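Local atomic coordinates of nucleoporin nup120 (Schizosaccharomyces pombe, PDB entry 4GQ2), a protein that serves as a structural constituent of the nuclear pore complex, whose nucleoporins can also dock or interact with transiently associated nuclear transport factors. Residues A57-V62 with L74-F79; I422-I427 with N501-F506; S477-E482 with Y493-L498; I520-F525 with Y533-N538. All blocks are in the same frame, centred on the assembly; numbering follows the deposited sequence.

How the contacts relate
From the N terminus, contact 1 comes first: it closes a short beta hairpin between strands 59-64 and 73-79. Much later, contact 2 brings helix 419-428 against helix 492-515 and encloses a long, largely helical excursion. Contact 3 is nested within that excursion, pairing the chain just after helix 464-478 with the start of the same helix 492-515; E502 of contact 2 packs on I479 of contact 3. The chain then returns to strand, and contact 4 closes the hairpin 520-525/532-536. Hydrogen bonds from S522 OG to A60 O and from R75 NH2 to Y536 O tie contact 4 to contact 1, joining the eight-stranded sheet to the five-stranded sheet edged by strand 59-64.

Contact 1: A57-V62 with L74-F79; sequences AYDAGV and LRWSIF
G61 and W76 face each other across two antiparallel strands whose segment axes approach to 4.8 Å, with directions 173° apart. They form a hydrogen-bonded pair, W76 N giving to G61 O at 2.9 Å and G61 N to W76 O at 3.2 Å, between the non-hydrogen-bonded pairs A60/S77 and V62/R75. Before the strand proper, Y58 N also bonds I78 O.

W76 has CG wedged between its own backbone N and carbonyl carbon (chi1 59°), which swings the indole back over the partner strand. G61 suits the place opposite: lacking a side chain, it lets the ring lie flat on the main chain, with G61 N 3.3 Å above the ring plane of W76. The carboxylate of D59 stands nearly perpendicular to the indole, OD2 meeting the ring edge at CH2; that oxygen is also bonded by D114 N.

Two aromatic rings receive aliphatic groups on a face. I78 CG1 lies over the Y58 ring, 4.2 Å from its centroid, and A57 CB over the F79 ring, 4.1 Å from its centroid. The Y58 hydroxyl is hydrogen-bonded to V111 O.

Beyond a bend in its chain, R75 turns back to S77 and grips it side-on: NE and NH2 both lie 2.9 Å from S77 OG. The small methyl of A60 rests on a face of the guanidinium, with CB 3.4 Å from NH2. Y536 O and K539 O take further guanidinium hydrogens. A buried positive charge is thus probably stabilised by several neutral oxygens, which also fix its orientation.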
# COMPACT_ATOMS: atom_id res chain seq x y z
N ALA A 57 -15.96 11.66 -17.79
CA ALA A 57 -17.38 11.59 -18.07
C ALA A 57 -17.98 12.99 -18.16
O ALA A 57 -17.49 13.91 -17.50
CB ALA A 57 -18.09 10.76 -16.98
N TYR A 58 -19.01 13.15 -18.98
CA TYR A 58 -19.74 14.43 -19.07
C TYR A 58 -21.13 14.34 -18.43
O TYR A 58 -21.84 15.35 -18.33
CB TYR A 58 -19.81 14.96 -20.51
CG TYR A 58 -20.37 13.99 -21.52
CD1 TYR A 58 -21.74 13.88 -21.73
CD2 TYR A 58 -19.53 13.19 -22.28
CE1 TYR A 58 -22.26 12.99 -22.66
CE2 TYR A 58 -20.03 12.30 -23.22
CZ TYR A 58 -21.39 12.21 -23.40
OH TYR A 58 -21.88 11.32 -24.33
N ASP A 59 -21.50 13.14 -18.01
CA ASP A 59 -22.69 12.93 -17.19
C ASP A 59 -22.54 11.64 -16.38
O ASP A 59 -21.81 10.74 -16.79
CB ASP A 59 -23.96 12.89 -18.04
CG ASP A 59 -25.22 13.15 -17.23
OD1 ASP A 59 -25.10 13.61 -16.08
OD2 ASP A 59 -26.32 12.90 -17.75
N ALA A 60 -23.22 11.56 -15.25
CA ALA A 60 -23.09 10.42 -14.34
C ALA A 60 -24.16 10.45 -13.27
O ALA A 60 -24.71 11.51 -12.96
CB ALA A 60 -21.71 10.41 -13.68
N GLY A 61 -24.43 9.28 -12.70
CA GLY A 61 -25.36 9.15 -11.58
C GLY A 61 -25.30 7.76 -10.99
O GLY A 61 -24.65 6.87 -11.54
N VAL A 62 -25.96 7.57 -9.85
CA VAL A 62 -26.11 6.23 -9.30
C VAL A 62 -27.58 5.94 -9.03
O VAL A 62 -28.30 6.77 -8.50
CB VAL A 62 -25.19 5.91 -8.06
CG1 VAL A 62 -23.91 6.74 -8.04
CG2 VAL A 62 -25.93 6.03 -6.74
N LEU A 74 -25.90 1.08 -8.47
CA LEU A 74 -25.08 1.10 -9.67
C LEU A 74 -24.68 2.50 -10.09
O LEU A 74 -25.51 3.40 -10.14
CB LEU A 74 -25.82 0.39 -10.81
CG LEU A 74 -26.23 -1.06 -10.57
CD1 LEU A 74 -27.05 -1.58 -11.74
CD2 LEU A 74 -25.02 -1.96 -10.31
N ARG A 75 -23.41 2.66 -10.41
CA ARG A 75 -22.92 3.94 -10.86
C ARG A 75 -22.62 3.90 -12.36
O ARG A 75 -21.78 3.12 -12.82
CB ARG A 75 -21.69 4.35 -10.05
CG ARG A 75 -20.75 5.33 -10.72
CD ARG A 75 -21.33 6.73 -10.85
NE ARG A 75 -20.50 7.50 -11.77
CZ ARG A 75 -19.60 8.41 -11.40
NH1 ARG A 75 -19.44 8.71 -10.12
NH2 ARG A 75 -18.87 9.02 -12.33
N TRP A 76 -23.33 4.75 -13.10
CA TRP A 76 -23.15 4.86 -14.54
C TRP A 76 -22.41 6.11 -14.88
O TRP A 76 -22.53 7.12 -14.19
CB TRP A 76 -24.49 4.84 -15.27
CG TRP A 76 -25.44 5.94 -14.88
CD1 TRP A 76 -26.37 5.93 -13.84
CD2 TRP A 76 -25.61 7.25 -15.52
NE1 TRP A 76 -27.08 7.11 -13.80
CE2 TRP A 76 -26.68 7.94 -14.77
CE3 TRP A 76 -25.02 7.90 -16.60
CZ2 TRP A 76 -27.10 9.23 -15.10
CZ3 TRP A 76 -25.46 9.20 -16.93
CH2 TRP A 76 -26.47 9.85 -16.20
N SER A 77 -21.63 6.04 -15.95
CA SER A 77 -20.93 7.21 -16.46
C SER A 77 -20.95 7.12 -17.98
O SER A 77 -21.01 6.02 -18.54
CB SER A 77 -19.49 7.24 -15.92
OG SER A 77 -19.46 7.14 -14.50
N ILE A 78 -20.92 8.28 -18.64
CA ILE A 78 -20.86 8.32 -20.10
C ILE A 78 -19.71 9.19 -20.60
O ILE A 78 -19.43 10.25 -20.04
CB ILE A 78 -22.21 8.74 -20.73
CG1 ILE A 78 -22.69 10.11 -20.21
CG2 ILE A 78 -23.26 7.65 -20.52
CD1 ILE A 78 -23.97 10.59 -20.86
N PHE A 79 -19.06 8.74 -21.66
CA PHE A 79 -17.82 9.35 -22.15
C PHE A 79 -17.89 9.68 -23.64
O PHE A 79 -18.70 9.12 -24.38
CB PHE A 79 -16.62 8.41 -21.85
CG PHE A 79 -16.50 8.03 -20.40
CD1 PHE A 79 -17.21 6.94 -19.89
CD2 PHE A 79 -15.69 8.76 -19.54
CE1 PHE A 79 -17.11 6.59 -18.55
CE2 PHE A 79 -15.58 8.41 -18.20
CZ PHE A 79 -16.29 7.33 -17.70

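Contact 2: I422-I427 with N501-F506; sequences IWLQHI and NEWERF
W423 and W503 pack as a reciprocal pair between two nearly parallel helices, whose segment axes lie 10.4 Å apart at an angle of 8°. Their indole planes are only 1° apart, yet the rings have slid past each other in opposite directions and barely overlap. One face of each indole is filled by the other's methylene: W503 CB sits 3.5 Å from the centroid of the five-membered ring of W423, and W423 CB lies 3.3 Å above the ring plane of W503. With CG anti to its carbonyl carbon (chi1 -83°), W503 holds its indole beside W423. Farther out along W423, E504 CA covers the six-membered ring, so the broad indole bridges two successive residues of the facing helix.

L424 and I427 pack around the rim of W503. L424 sends CD1 to within 3.8 Å of W503 CH2. I427 crosses W503 at about a right angle and pushes CD1 between two aromatic edges, 3.8 Å from W503 CE3 and 4.0 Å from F506 CD2. Indoles supply flat bulk here, while isoleucine supplies a narrow peg.

The one polar atom of the buried W503 ring, NE1, is satisfied by S420 OG. Such interlocking makes a helix-helix core, here within the helical insertion between strands 390-395 and 520-525 of one propeller-region sheet.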
# COMPACT_ATOMS: atom_id res chain seq x y z
N ILE A 422 10.52 6.92 -3.20
CA ILE A 422 9.65 7.92 -2.56
C ILE A 422 8.63 8.52 -3.52
O ILE A 422 7.44 8.60 -3.19
CB ILE A 422 10.47 9.04 -1.88
CG1 ILE A 422 11.36 8.46 -0.78
CG2 ILE A 422 9.54 10.12 -1.33
CD1 ILE A 422 12.49 9.38 -0.35
N TRP A 423 9.08 8.92 -4.71
CA TRP A 423 8.17 9.47 -5.73
C TRP A 423 7.16 8.46 -6.22
O TRP A 423 6.01 8.80 -6.45
CB TRP A 423 8.94 10.05 -6.90
CG TRP A 423 9.29 11.50 -6.74
CD1 TRP A 423 10.55 12.08 -6.62
CD2 TRP A 423 8.35 12.64 -6.72
NE1 TRP A 423 10.46 13.45 -6.51
CE2 TRP A 423 9.17 13.85 -6.56
CE3 TRP A 423 6.97 12.77 -6.79
CZ2 TRP A 423 8.62 15.12 -6.48
CZ3 TRP A 423 6.42 14.06 -6.71
CH2 TRP A 423 7.22 15.20 -6.56
N LEU A 424 7.59 7.21 -6.38
CA LEU A 424 6.69 6.15 -6.83
C LEU A 424 5.59 5.92 -5.79
O LEU A 424 4.41 5.86 -6.14
CB LEU A 424 7.47 4.87 -7.08
CG LEU A 424 6.77 3.70 -7.76
CD1 LEU A 424 6.58 4.00 -9.24
CD2 LEU A 424 7.57 2.41 -7.57
N GLN A 425 5.98 5.82 -4.52
CA GLN A 425 5.00 5.70 -3.44
C GLN A 425 3.98 6.83 -3.48
O GLN A 425 2.77 6.58 -3.46
CB GLN A 425 5.67 5.64 -2.07
CG GLN A 425 5.70 4.25 -1.46
CD GLN A 425 5.17 4.22 -0.03
OE1 GLN A 425 5.15 3.16 0.61
NE2 GLN A 425 4.75 5.37 0.48
N HIS A 426 4.47 8.06 -3.57
CA HIS A 426 3.62 9.25 -3.60
C HIS A 426 2.64 9.27 -4.74
O HIS A 426 1.47 9.61 -4.55
CB HIS A 426 4.48 10.51 -3.61
CG HIS A 426 3.68 11.77 -3.81
ND1 HIS A 426 3.54 12.36 -5.02
CD2 HIS A 426 2.93 12.54 -2.92
CE1 HIS A 426 2.75 13.45 -4.90
NE2 HIS A 426 2.39 13.55 -3.61
N ILE A 427 3.09 8.91 -5.93
CA ILE A 427 2.23 8.92 -7.11
C ILE A 427 1.15 7.83 -7.07
O ILE A 427 0.02 8.06 -7.50
CB ILE A 427 3.06 8.81 -8.40
CG1 ILE A 427 3.91 10.07 -8.57
CG2 ILE A 427 2.17 8.58 -9.62
CD1 ILE A 427 5.00 9.95 -9.62
N ASN A 501 13.61 15.85 -10.63
CA ASN A 501 12.82 16.75 -11.48
C ASN A 501 11.98 16.02 -12.52
O ASN A 501 10.87 16.44 -12.83
CB ASN A 501 13.73 17.78 -12.16
CG ASN A 501 14.36 18.76 -11.18
OD1 ASN A 501 13.95 18.87 -10.02
ND2 ASN A 501 15.37 19.47 -11.65
N GLU A 502 12.52 14.93 -13.06
CA GLU A 502 11.74 14.12 -13.99
C GLU A 502 10.54 13.49 -13.28
O GLU A 502 9.42 13.53 -13.79
CB GLU A 502 12.62 13.06 -14.67
CG GLU A 502 11.94 12.35 -15.84
CD GLU A 502 11.61 13.26 -17.02
OE1 GLU A 502 11.18 12.74 -18.06
OE2 GLU A 502 11.76 14.49 -16.91
N TRP A 503 10.77 12.92 -12.10
CA TRP A 503 9.66 12.39 -11.29
C TRP A 503 8.65 13.46 -11.02
O TRP A 503 7.45 13.26 -11.21
CB TRP A 503 10.17 11.80 -9.99
CG TRP A 503 10.69 10.39 -10.09
CD1 TRP A 503 12.01 9.96 -10.01
CD2 TRP A 503 9.91 9.17 -10.27
NE1 TRP A 503 12.09 8.60 -10.13
CE2 TRP A 503 10.87 8.06 -10.28
CE3 TRP A 503 8.55 8.89 -10.40
CZ2 TRP A 503 10.47 6.74 -10.44
CZ3 TRP A 503 8.16 7.55 -10.55
CH2 TRP A 503 9.09 6.51 -10.57
N GLU A 504 9.11 14.64 -10.59
CA GLU A 504 8.23 15.77 -10.35
C GLU A 504 7.35 16.13 -11.55
O GLU A 504 6.14 16.32 -11.40
CB GLU A 504 9.00 17.00 -9.90
CG GLU A 504 8.10 18.18 -9.57
CD GLU A 504 8.77 19.20 -8.68
OE1 GLU A 504 9.87 19.67 -9.04
OE2 GLU A 504 8.19 19.53 -7.63
N ARG A 505 7.96 16.21 -12.74
CA ARG A 505 7.21 16.54 -13.95
C ARG A 505 6.12 15.51 -14.19
O ARG A 505 4.98 15.86 -14.51
CB ARG A 505 8.12 16.60 -15.18
CG ARG A 505 8.91 17.88 -15.30
CD ARG A 505 9.86 17.84 -16.50
NE ARG A 505 10.99 18.74 -16.25
CZ ARG A 505 12.23 18.35 -15.98
NH1 ARG A 505 12.55 17.06 -15.97
NH2 ARG A 505 13.17 19.27 -15.76
N PHE A 506 6.48 14.24 -14.05
CA PHE A 506 5.54 13.16 -14.25
C PHE A 506 4.36 13.27 -13.28
O PHE A 506 3.20 13.14 -13.68
CB PHE A 506 6.23 11.81 -14.13
CG PHE A 506 5.35 10.67 -14.53
CD1 PHE A 506 5.13 10.38 -15.87
CD2 PHE A 506 4.70 9.91 -13.56
CE1 PHE A 506 4.29 9.34 -16.24
CE2 PHE A 506 3.86 8.87 -13.92
CZ PHE A 506 3.65 8.58 -15.26

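Contact 3: S477-E482 with Y493-L498; sequences STIQIE and YEYKRL
I479 meets the helix first, just where the chain has left helix 464-478, and its CG2 branch does most of the touching. That methyl is anti to the backbone N (the CG1 branch has chi1 -47°) and lodges 3.6 Å from Y495 CE1 and 3.9 Å from L498 CB, filling the groove between residues one helical turn apart. A beta-branched side chain suits this place: the CG2 branch serves Y495 and L498, while the side chain also reaches L499 and E502 farther along the same helix.

The main chain then passes along the rim of the tyrosine. I479 O lies near the ring plane, 3.6 Å from Y495 CE1, and Q480 O follows in a similar position, 3.9 Å from Y495 CD1. At I481 it is CB that approaches Y495, 3.9 Å from CD1. With CG anti to its backbone N (chi1 179°), Y495 presents its CD1/CE1 edge to the passing main chain. Next comes E482, whose backbone is bonded to D491. On the helix, R497 holds E494 side-on, giving OE2 both NE at 2.6 Å and NH2 at 2.8 Å.

The arrangement is an extended chain packed on the first turns of helix 492-515 within the helical insertion, at an interface with another protein. A chain of that protein packs against Q480, I481 and Y495 and hydrogen-bonds the backbone of I481 and K496 NZ. Across the two segments the contact is mainly apolar, and the two carbonyls at the tyrosine edge may add a weak electrostatic attraction.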
# COMPACT_ATOMS: atom_id res chain seq x y z
N SER A 477 15.12 5.48 -17.37
CA SER A 477 15.75 5.35 -18.69
C SER A 477 16.04 6.69 -19.37
O SER A 477 16.90 6.77 -20.23
CB SER A 477 14.88 4.49 -19.61
OG SER A 477 13.70 5.19 -19.96
N THR A 478 15.31 7.74 -19.00
CA THR A 478 15.51 9.06 -19.61
C THR A 478 16.62 9.85 -18.94
O THR A 478 17.10 10.83 -19.51
CB THR A 478 14.22 9.93 -19.61
OG1 THR A 478 13.73 10.08 -18.27
CG2 THR A 478 13.14 9.32 -20.49
N ILE A 479 17.02 9.46 -17.74
CA ILE A 479 17.97 10.26 -16.97
C ILE A 479 19.38 9.70 -17.05
O ILE A 479 19.63 8.56 -16.69
CB ILE A 479 17.51 10.46 -15.50
CG1 ILE A 479 16.04 10.88 -15.44
CG2 ILE A 479 18.39 11.49 -14.80
CD1 ILE A 479 15.67 12.08 -16.30
N GLN A 480 20.30 10.54 -17.51
CA GLN A 480 21.67 10.11 -17.77
C GLN A 480 22.61 10.59 -16.68
O GLN A 480 22.52 11.72 -16.22
CB GLN A 480 22.13 10.61 -19.14
CG GLN A 480 21.31 10.08 -20.30
CD GLN A 480 21.76 10.62 -21.65
OE1 GLN A 480 22.67 11.45 -21.74
NE2 GLN A 480 21.12 10.14 -22.71
N ILE A 481 23.51 9.69 -16.27
CA ILE A 481 24.53 10.00 -15.28
C ILE A 481 25.80 10.48 -15.98
O ILE A 481 26.26 9.87 -16.96
CB ILE A 481 24.79 8.80 -14.34
CG1 ILE A 481 25.70 9.22 -13.18
CG2 ILE A 481 25.36 7.61 -15.11
CD1 ILE A 481 25.80 8.19 -12.07
N GLU A 482 26.37 11.57 -15.47
CA GLU A 482 27.55 12.17 -16.08
C GLU A 482 28.79 12.10 -15.22
O GLU A 482 28.71 12.21 -13.99
CB GLU A 482 27.26 13.62 -16.46
CG GLU A 482 26.63 13.74 -17.84
CD GLU A 482 25.92 15.06 -18.05
OE1 GLU A 482 25.07 15.41 -17.20
OE2 GLU A 482 26.20 15.72 -19.07
N TYR A 493 25.49 13.98 -7.54
CA TYR A 493 24.62 15.08 -7.13
C TYR A 493 23.70 15.54 -8.25
O TYR A 493 22.50 15.72 -8.02
CB TYR A 493 25.47 16.24 -6.61
CG TYR A 493 24.69 17.39 -5.99
CD1 TYR A 493 23.99 18.30 -6.79
CD2 TYR A 493 24.68 17.59 -4.61
CE1 TYR A 493 23.29 19.36 -6.23
CE2 TYR A 493 23.97 18.64 -4.04
CZ TYR A 493 23.28 19.52 -4.86
OH TYR A 493 22.58 20.57 -4.31
N GLU A 494 24.24 15.75 -9.45
CA GLU A 494 23.45 16.18 -10.61
C GLU A 494 22.46 15.13 -11.07
O GLU A 494 21.36 15.45 -11.53
CB GLU A 494 24.33 16.56 -11.80
CG GLU A 494 24.38 18.05 -12.11
CD GLU A 494 23.03 18.65 -12.42
OE1 GLU A 494 22.41 18.30 -13.44
OE2 GLU A 494 22.58 19.51 -11.63
N TYR A 495 22.87 13.87 -10.99
CA TYR A 495 21.97 12.78 -11.34
C TYR A 495 20.73 12.81 -10.45
O TYR A 495 19.60 12.79 -10.95
CB TYR A 495 22.68 11.42 -11.24
CG TYR A 495 21.77 10.27 -11.59
CD1 TYR A 495 21.36 10.06 -12.90
CD2 TYR A 495 21.30 9.41 -10.60
CE1 TYR A 495 20.52 9.01 -13.23
CE2 TYR A 495 20.45 8.36 -10.92
CZ TYR A 495 20.07 8.17 -12.23
OH TYR A 495 19.24 7.12 -12.56
N LYS A 496 20.95 12.89 -9.13
CA LYS A 496 19.87 12.96 -8.15
C LYS A 496 18.90 14.08 -8.49
O LYS A 496 17.69 13.84 -8.57
CB LYS A 496 20.43 13.12 -6.74
CG LYS A 496 21.17 11.89 -6.23
CD LYS A 496 21.80 12.14 -4.87
CE LYS A 496 22.76 11.03 -4.48
NZ LYS A 496 22.08 9.74 -4.19
N ARG A 497 19.42 15.28 -8.72
CA ARG A 497 18.59 16.44 -9.02
C ARG A 497 17.75 16.25 -10.29
O ARG A 497 16.54 16.53 -10.29
CB ARG A 497 19.45 17.71 -9.11
CG ARG A 497 18.66 19.01 -9.21
CD ARG A 497 19.57 20.22 -9.42
NE ARG A 497 20.24 20.19 -10.72
CZ ARG A 497 19.71 20.63 -11.86
NH1 ARG A 497 18.48 21.15 -11.90
NH2 ARG A 497 20.41 20.54 -12.99
N LEU A 498 18.38 15.74 -11.35
CA LEU A 498 17.66 15.53 -12.61
C LEU A 498 16.63 14.41 -12.50
O LEU A 498 15.53 14.52 -13.04
CB LEU A 498 18.64 15.26 -13.77
CG LEU A 498 19.60 16.36 -14.23
CD1 LEU A 498 20.60 15.78 -15.22
CD2 LEU A 498 18.88 17.55 -14.85

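Contact 4: I520-F525 with Y533-N538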
# COMPACT_ATOMS: atom_id res chain seq x y z
N ILE A 520 -17.58 17.96 -10.76
CA ILE A 520 -18.83 17.43 -10.20
C ILE A 520 -19.85 17.28 -11.33
O ILE A 520 -19.80 18.02 -12.31
CB ILE A 520 -19.35 18.33 -9.05
CG1 ILE A 520 -20.60 17.74 -8.38
CG2 ILE A 520 -19.64 19.75 -9.53
CD1 ILE A 520 -20.34 16.52 -7.53
N LEU A 521 -20.75 16.30 -11.21
CA LEU A 521 -21.75 16.05 -12.26
C LEU A 521 -23.13 15.84 -11.69
O LEU A 521 -24.11 16.37 -12.22
CB LEU A 521 -21.36 14.85 -13.13
CG LEU A 521 -20.01 14.87 -13.86
CD1 LEU A 521 -19.75 13.53 -14.53
CD2 LEU A 521 -19.94 16.00 -14.88
N SER A 522 -23.22 15.06 -10.62
CA SER A 522 -24.49 14.81 -9.96
C SER A 522 -24.26 14.33 -8.54
O SER A 522 -23.13 14.02 -8.17
CB SER A 522 -25.29 13.76 -10.73
OG SER A 522 -24.77 12.47 -10.48
N ILE A 523 -25.35 14.28 -7.77
CA ILE A 523 -25.38 13.65 -6.46
C ILE A 523 -26.66 12.80 -6.32
O ILE A 523 -27.68 13.10 -6.96
CB ILE A 523 -25.26 14.67 -5.29
CG1 ILE A 523 -26.48 15.59 -5.20
CG2 ILE A 523 -23.96 15.48 -5.39
CD1 ILE A 523 -26.62 16.29 -3.86
N ASN A 524 -26.59 11.74 -5.53
CA ASN A 524 -27.75 10.86 -5.31
C ASN A 524 -27.80 10.37 -3.89
O ASN A 524 -26.84 9.78 -3.40
CB ASN A 524 -27.70 9.63 -6.22
CG ASN A 524 -27.72 9.98 -7.69
OD1 ASN A 524 -26.68 10.01 -8.34
ND2 ASN A 524 -28.92 10.23 -8.23
N PHE A 525 -28.94 10.60 -3.23
CA PHE A 525 -29.19 10.01 -1.93
C PHE A 525 -29.65 8.58 -2.16
O PHE A 525 -30.51 8.32 -3.01
CB PHE A 525 -30.25 10.80 -1.16
CG PHE A 525 -30.54 10.24 0.21
CD1 PHE A 525 -29.69 10.49 1.28
CD2 PHE A 525 -31.69 9.48 0.44
CE1 PHE A 525 -29.95 9.98 2.55
CE2 PHE A 525 -31.96 8.97 1.70
CZ PHE A 525 -31.09 9.22 2.75
N TYR A 533 -24.32 9.63 -2.43
CA TYR A 533 -23.23 9.51 -3.39
C TYR A 533 -22.98 10.85 -4.07
O TYR A 533 -23.92 11.57 -4.39
CB TYR A 533 -23.57 8.46 -4.44
CG TYR A 533 -23.55 7.03 -3.94
CD1 TYR A 533 -24.67 6.48 -3.31
CD2 TYR A 533 -22.43 6.22 -4.12
CE1 TYR A 533 -24.66 5.17 -2.85
CE2 TYR A 533 -22.42 4.91 -3.67
CZ TYR A 533 -23.53 4.39 -3.04
OH TYR A 533 -23.52 3.08 -2.60
N ILE A 534 -21.71 11.15 -4.30
CA ILE A 534 -21.29 12.34 -5.04
C ILE A 534 -20.56 11.86 -6.28
O ILE A 534 -19.56 11.15 -6.17
CB ILE A 534 -20.33 13.21 -4.21
CG1 ILE A 534 -21.00 13.67 -2.91
CG2 ILE A 534 -19.87 14.41 -5.02
CD1 ILE A 534 -20.01 14.03 -1.82
N ASN A 535 -21.04 12.27 -7.45
CA ASN A 535 -20.50 11.77 -8.71
C ASN A 535 -19.64 12.78 -9.45
O ASN A 535 -20.14 13.81 -9.93
CB ASN A 535 -21.63 11.27 -9.61
CG ASN A 535 -22.44 10.18 -8.95
OD1 ASN A 535 -21.89 9.15 -8.55
ND2 ASN A 535 -23.74 10.41 -8.80
N TYR A 536 -18.34 12.49 -9.51
CA TYR A 536 -17.39 13.31 -10.25
C TYR A 536 -17.14 12.64 -11.58
O TYR A 536 -17.59 11.52 -11.80
CB TYR A 536 -16.07 13.48 -9.48
CG TYR A 536 -16.21 14.18 -8.14
CD1 TYR A 536 -16.23 15.57 -8.06
CD2 TYR A 536 -16.31 13.46 -6.95
CE1 TYR A 536 -16.36 16.22 -6.85
CE2 TYR A 536 -16.44 14.10 -5.73
CZ TYR A 536 -16.47 15.49 -5.69
OH TYR A 536 -16.59 16.15 -4.49
N ALA A 537 -16.40 13.31 -12.46
CA ALA A 537 -16.19 12.85 -13.83
C ALA A 537 -15.32 11.60 -13.95
O ALA A 537 -15.31 10.96 -15.01
CB ALA A 537 -15.63 13.97 -14.69
N ASN A 538 -14.59 11.25 -12.89
CA ASN A 538 -13.89 9.94 -12.85
C ASN A 538 -13.70 9.37 -11.44
O ASN A 538 -12.81 8.56 -11.20
CB ASN A 538 -12.59 9.92 -13.70
CG ASN A 538 -11.38 10.54 -13.00
OD1 ASN A 538 -10.24 10.33 -13.43
ND2 ASN A 538 -11.62 11.31 -11.95
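I520-F525 and Y533-Y536 are the arms of an antiparallel beta hairpin, their axes 4.7 Å apart and their directions at 158°. Its ladder contains a classic beta bulge, in which L521 and S522 both face N535. L521 N bonds N535 O at 2.9 Å while S522 N makes a weak, longer bond to the same oxygen; N535 N returns a bond to S522 O. Farther along, N524 and Y533 bond both ways. Strand 520-525 is the outermost of its mixed sheet within the chain.

On one face the packing is apolar. I520 CD1 lies 3.3 Å from I534 CG2 and 4.0 Å above the plane of the Y536 ring, toward its rim, and I523 CG2 adds a looser touch to I534. L521, the first residue of the bulge, reaches with CD1 to the small A537, 3.7 Å from its CA.

The opposite face carries S522, N524, N535 and Y533 and meets strand 59-64: N524 OD1 accepts from V62 N, while V62 packs on Y533 and N535. Outside that hairpin, Y533 OH is hydrogen-bonded to V89 O. S522, whose short side chain keeps OG close to the strands, places that atom (chi1 77°) to give to A60 O and to accept from N535 ND2 at 2.9 Å, 16° out of the amide plane.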